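Local coordinates for protein isomaltodextranase (Arthrobacter globiformis, PDB 5AWO) that hydrolyses alpha-1,6-glucosidic linkages in dextran-like polysaccharides, releasing successive isomaltose units from the non-reducing ends of the chains, at residues K362-L367 with S460-V465; R308-L313 with F480-G485. All coordinates share one frame; numbering follows the deposited sequence.

Contact 1 (K362-L367 with S460-V465)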
# COMPACT_ATOMS: atom_id res chain seq x y z
N LYS A 362 -13.97 -15.32 6.87
CA LYS A 362 -14.48 -14.05 7.37
C LYS A 362 -13.57 -13.43 8.43
O LYS A 362 -13.44 -12.20 8.48
CB LYS A 362 -15.92 -14.20 7.89
CG LYS A 362 -16.94 -14.43 6.76
CD LYS A 362 -18.22 -15.09 7.29
CE LYS A 362 -19.12 -15.64 6.17
NZ LYS A 362 -18.86 -17.04 5.69
N GLU A 363 -12.94 -14.25 9.27
CA GLU A 363 -12.10 -13.72 10.33
C GLU A 363 -10.79 -13.14 9.78
O GLU A 363 -10.29 -12.15 10.27
CB GLU A 363 -11.81 -14.77 11.40
CG GLU A 363 -13.06 -15.34 12.03
CD GLU A 363 -12.78 -15.91 13.40
OE1 GLU A 363 -12.42 -15.14 14.30
OE2 GLU A 363 -12.90 -17.14 13.56
N VAL A 364 -10.21 -13.81 8.79
CA VAL A 364 -9.02 -13.31 8.10
C VAL A 364 -9.38 -12.03 7.35
O VAL A 364 -8.67 -11.03 7.46
CB VAL A 364 -8.41 -14.40 7.21
CG1 VAL A 364 -7.29 -13.83 6.35
CG2 VAL A 364 -7.87 -15.56 8.05
N LEU A 365 -10.50 -12.05 6.65
CA LEU A 365 -10.96 -10.84 5.95
C LEU A 365 -11.19 -9.69 6.93
O LEU A 365 -10.94 -8.52 6.58
CB LEU A 365 -12.22 -11.08 5.12
CG LEU A 365 -12.01 -11.97 3.88
CD1 LEU A 365 -13.36 -12.31 3.26
CD2 LEU A 365 -11.07 -11.33 2.88
N GLN A 366 -11.67 -9.99 8.13
CA GLN A 366 -11.97 -8.93 9.07
C GLN A 366 -10.73 -8.13 9.37
O GLN A 366 -10.82 -6.92 9.60
CB GLN A 366 -12.60 -9.49 10.33
CG GLN A 366 -13.24 -8.42 11.20
CD GLN A 366 -14.46 -7.81 10.54
OE1 GLN A 366 -15.32 -8.53 10.06
NE2 GLN A 366 -14.51 -6.47 10.48
N LEU A 367 -9.54 -8.75 9.38
CA LEU A 367 -8.29 -8.00 9.58
C LEU A 367 -8.11 -6.93 8.48
O LEU A 367 -7.77 -5.78 8.74
CB LEU A 367 -7.08 -8.92 9.60
CG LEU A 367 -6.94 -9.84 10.81
CD1 LEU A 367 -5.81 -10.84 10.61
CD2 LEU A 367 -6.71 -9.07 12.10
N SER A 460 1.79 -21.46 7.72
CA SER A 460 1.73 -20.23 8.46
C SER A 460 0.55 -20.27 9.43
O SER A 460 -0.26 -21.20 9.40
CB SER A 460 1.59 -19.05 7.49
OG SER A 460 0.44 -19.18 6.69
N ALA A 461 0.49 -19.26 10.29
CA ALA A 461 -0.61 -19.09 11.22
C ALA A 461 -0.88 -17.60 11.37
O ALA A 461 0.05 -16.80 11.28
CB ALA A 461 -0.28 -19.69 12.56
N ILE A 462 -2.14 -17.25 11.56
CA ILE A 462 -2.51 -15.85 11.76
C ILE A 462 -3.52 -15.76 12.89
O ILE A 462 -4.44 -16.60 13.03
CB ILE A 462 -3.00 -15.20 10.43
CG1 ILE A 462 -3.02 -13.69 10.49
CG2 ILE A 462 -4.33 -15.76 9.98
CD1 ILE A 462 -3.19 -13.00 9.15
N PHE A 463 -3.32 -14.73 13.71
CA PHE A 463 -4.02 -14.59 14.99
C PHE A 463 -4.60 -13.19 15.11
O PHE A 463 -3.99 -12.20 14.67
CB PHE A 463 -3.07 -14.81 16.17
CG PHE A 463 -2.36 -16.13 16.16
CD1 PHE A 463 -2.92 -17.26 16.78
CD2 PHE A 463 -1.13 -16.26 15.53
CE1 PHE A 463 -2.27 -18.47 16.77
CE2 PHE A 463 -0.48 -17.47 15.51
CZ PHE A 463 -1.04 -18.56 16.15
N ARG A 464 -5.78 -13.10 15.74
CA ARG A 464 -6.24 -11.81 16.30
C ARG A 464 -5.83 -11.83 17.76
O ARG A 464 -6.20 -12.76 18.48
CB ARG A 464 -7.75 -11.67 16.17
CG ARG A 464 -8.34 -10.42 16.85
CD ARG A 464 -8.08 -9.12 16.13
NE ARG A 464 -8.87 -9.03 14.92
CZ ARG A 464 -9.43 -7.93 14.41
NH1 ARG A 464 -9.27 -6.75 14.98
NH2 ARG A 464 -10.10 -8.00 13.30
N VAL A 465 -5.09 -10.81 18.19
CA VAL A 465 -4.67 -10.64 19.56
C VAL A 465 -5.34 -9.39 20.14
O VAL A 465 -5.28 -8.30 19.57
CB VAL A 465 -3.14 -10.53 19.67
CG1 VAL A 465 -2.72 -10.36 21.13
CG2 VAL A 465 -2.47 -11.75 19.03
O HOH W 1 -10.14 -11.01 12.91
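Leu367 fits between Ile462 and Arg464 where helix 362-370, following the last strand of the GH27 TIM barrel, packs on the C-terminal antiparallel beta domain. The axes of 362-367 and 460-465 cross at 67° and approach to 9.5 Å, and the two strand residues, alternate in sequence, both aim their side chains at the helix. Each methyl of Leu367 has its own partner: CD1 meets Ile462 CD1 tip to tip at 3.7 Å, while CD2 sits over one face of the Arg464 guanidinium, 3.3 Å above its plane and offset toward the rim. With an alanine here, that face of the guanidinium would probably lose its methyl cover and a gap would open beside Ile462. The other branch of Ile462 is used too, CG2 lying 4.0 Å from Val364 CG2. Arg464 starts with CG anti to the backbone N (chi1 174°), then bends at chi2 and chi3, which folds the guanidinium back alongside the helix. There NH2 forms a salt bridge with Asp370, farther along the same helix, and NH1 bonds Ser404 OG. A water at the guanidinium edge, in its plane, bridges back to the helix, accepting from Arg464 NH2 at 3.0 Å and donating to Glu363 O at 2.9 Å.

Contact 2 (R308-L313 with F480-G485)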
# COMPACT_ATOMS: atom_id res chain seq x y z
N ARG A 308 -0.82 4.18 7.54
CA ARG A 308 -1.84 5.17 7.25
C ARG A 308 -1.23 6.46 6.73
O ARG A 308 -0.39 7.08 7.40
CB ARG A 308 -2.68 5.46 8.51
CG ARG A 308 -3.37 4.25 9.13
CD ARG A 308 -4.07 3.35 8.11
NE ARG A 308 -4.72 2.21 8.79
CZ ARG A 308 -5.98 2.20 9.23
NH1 ARG A 308 -6.80 3.23 9.07
NH2 ARG A 308 -6.45 1.11 9.82
N GLY A 309 -1.67 6.84 5.53
CA GLY A 309 -1.24 8.04 4.83
C GLY A 309 0.07 7.94 4.08
O GLY A 309 0.42 8.89 3.39
N GLN A 310 0.76 6.80 4.17
CA GLN A 310 1.99 6.55 3.42
C GLN A 310 1.61 5.72 2.18
O GLN A 310 0.73 6.13 1.46
CB GLN A 310 3.06 5.92 4.33
CG GLN A 310 3.35 6.76 5.57
CD GLN A 310 3.84 8.17 5.22
OE1 GLN A 310 4.72 8.34 4.36
NE2 GLN A 310 3.25 9.18 5.88
N LEU A 311 2.20 4.53 1.97
CA LEU A 311 1.83 3.71 0.83
C LEU A 311 1.20 2.39 1.29
O LEU A 311 1.56 1.83 2.35
CB LEU A 311 3.05 3.40 -0.02
CG LEU A 311 3.50 4.52 -0.96
CD1 LEU A 311 4.89 4.25 -1.46
CD2 LEU A 311 2.51 4.67 -2.10
N ILE A 312 0.28 1.90 0.49
CA ILE A 312 -0.16 0.50 0.56
C ILE A 312 0.76 -0.34 -0.32
O ILE A 312 0.99 -0.03 -1.49
CB ILE A 312 -1.63 0.36 0.16
CG1 ILE A 312 -2.54 1.00 1.21
CG2 ILE A 312 -2.02 -1.12 -0.00
CD1 ILE A 312 -3.93 1.29 0.77
N LEU A 313 1.37 -1.37 0.26
CA LEU A 313 2.24 -2.27 -0.50
C LEU A 313 1.44 -3.34 -1.22
O LEU A 313 0.56 -3.96 -0.65
CB LEU A 313 3.29 -2.88 0.43
CG LEU A 313 4.08 -1.91 1.30
CD1 LEU A 313 5.16 -2.64 2.08
CD2 LEU A 313 4.68 -0.76 0.50
N PHE A 480 5.58 -0.11 15.48
CA PHE A 480 4.63 -0.79 14.58
C PHE A 480 3.66 0.14 13.88
O PHE A 480 2.78 -0.31 13.18
CB PHE A 480 3.89 -1.90 15.35
CG PHE A 480 4.72 -3.13 15.53
CD1 PHE A 480 4.80 -4.06 14.50
CD2 PHE A 480 5.46 -3.35 16.67
CE1 PHE A 480 5.58 -5.18 14.60
CE2 PHE A 480 6.24 -4.49 16.79
CZ PHE A 480 6.32 -5.39 15.74
N ALA A 481 3.81 1.47 14.07
CA ALA A 481 2.98 2.47 13.44
C ALA A 481 3.53 2.88 12.08
O ALA A 481 4.42 2.22 11.57
CB ALA A 481 2.84 3.68 14.37
N ALA A 482 2.95 3.94 11.51
CA ALA A 482 3.37 4.47 10.22
C ALA A 482 4.41 5.56 10.42
O ALA A 482 4.21 6.45 11.25
CB ALA A 482 2.17 5.01 9.46
N TRP A 483 5.47 5.52 9.63
CA TRP A 483 6.58 6.46 9.68
C TRP A 483 6.66 7.27 8.40
O TRP A 483 6.54 6.71 7.31
CB TRP A 483 7.92 5.76 9.85
CG TRP A 483 7.94 4.70 10.90
CD1 TRP A 483 7.25 4.69 12.07
CD2 TRP A 483 8.67 3.47 10.86
NE1 TRP A 483 7.51 3.55 12.77
CE2 TRP A 483 8.40 2.78 12.06
CE3 TRP A 483 9.56 2.89 9.95
CZ2 TRP A 483 8.92 1.53 12.34
CZ3 TRP A 483 10.09 1.66 10.23
CH2 TRP A 483 9.78 0.99 11.44
N GLY A 484 6.90 8.58 8.52
CA GLY A 484 7.13 9.42 7.36
C GLY A 484 8.21 10.47 7.57
O GLY A 484 8.64 10.71 8.70
N GLY A 485 8.70 11.03 6.46
CA GLY A 485 9.61 12.18 6.51
C GLY A 485 10.98 11.96 7.10
O GLY A 485 11.68 12.94 7.39
O HOH W 2 7.13 6.81 4.57
O HOH W 3 6.44 10.57 4.21
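Gln310 lays its side chain against the backbone of Trp483 and Gly484, with CG 3.6 Å from Trp483 O and the amide oxygen OE1 4.0 Å from Gly484 CA. CG lies beside the backbone N (chi1 -56°), and the bend at chi2 (-58°) turns the amide along the strand. Gly484 suits this approach, because a beta carbon there would run into Gln310 NE2. Two residues back along the strand from Gly484, the Ala482 methyl presses on the main chain at the start of 308-313, its CB 3.6 Å from Arg308 N and 3.9 Å from Arg308 O. The Arg308 guanidinium leads away from this strand, giving NH2 to Gly371 O and NH1 to Arg33 O. Trp483 contributes mainly backbone here, since its indole points off the other way, where NE1 bonds Ala478 O and the ring meets Lys375 in a cation-pi contact.

The contact joins the loop running into barrel strand 312-314 to edge strand 482-484 of the beta-rich carbohydrate-binding module, which belongs to family CBM35. Gln310 also touches Leu258 of helix 251-260, and its side chain lies about 10 Å from that of Asp262, the probable proton donor. Two waters complete the join: one donates to Gln310 OE1 and, at 2.8 Å, to Trp483 O; the other donates to OE1 and accepts from Gly485 N at 3.2 Å. The buried amide oxygen thus receives two water hydrogens, and the polar link between barrel and module at this point is made through solvent, with the direct touches being van der Waals ones against backbone and a methyl.

In the fold
From the N terminus, the short strand 17-18 first joins a sheet of the later binding module; the chain then builds most of the parallel barrel and reaches 308-313, the opening side of contact 2, as it enters strand 312-314. After the last barrel strand, 343-345, helix 362-370 supplies the first half of contact 1. The chain then makes the antiparallel C-terminal domain, and its strand 460-466 returns to that helix, closing a loop of 92 residues. Soon afterwards 480-485, within the carbohydrate-binding module, closes the longer loop of 166 residues, so contact 1 is nested inside contact 2. Their centres lie 21 Å apart; one ties the barrel region to the C-terminal beta domain, the other to the binding module.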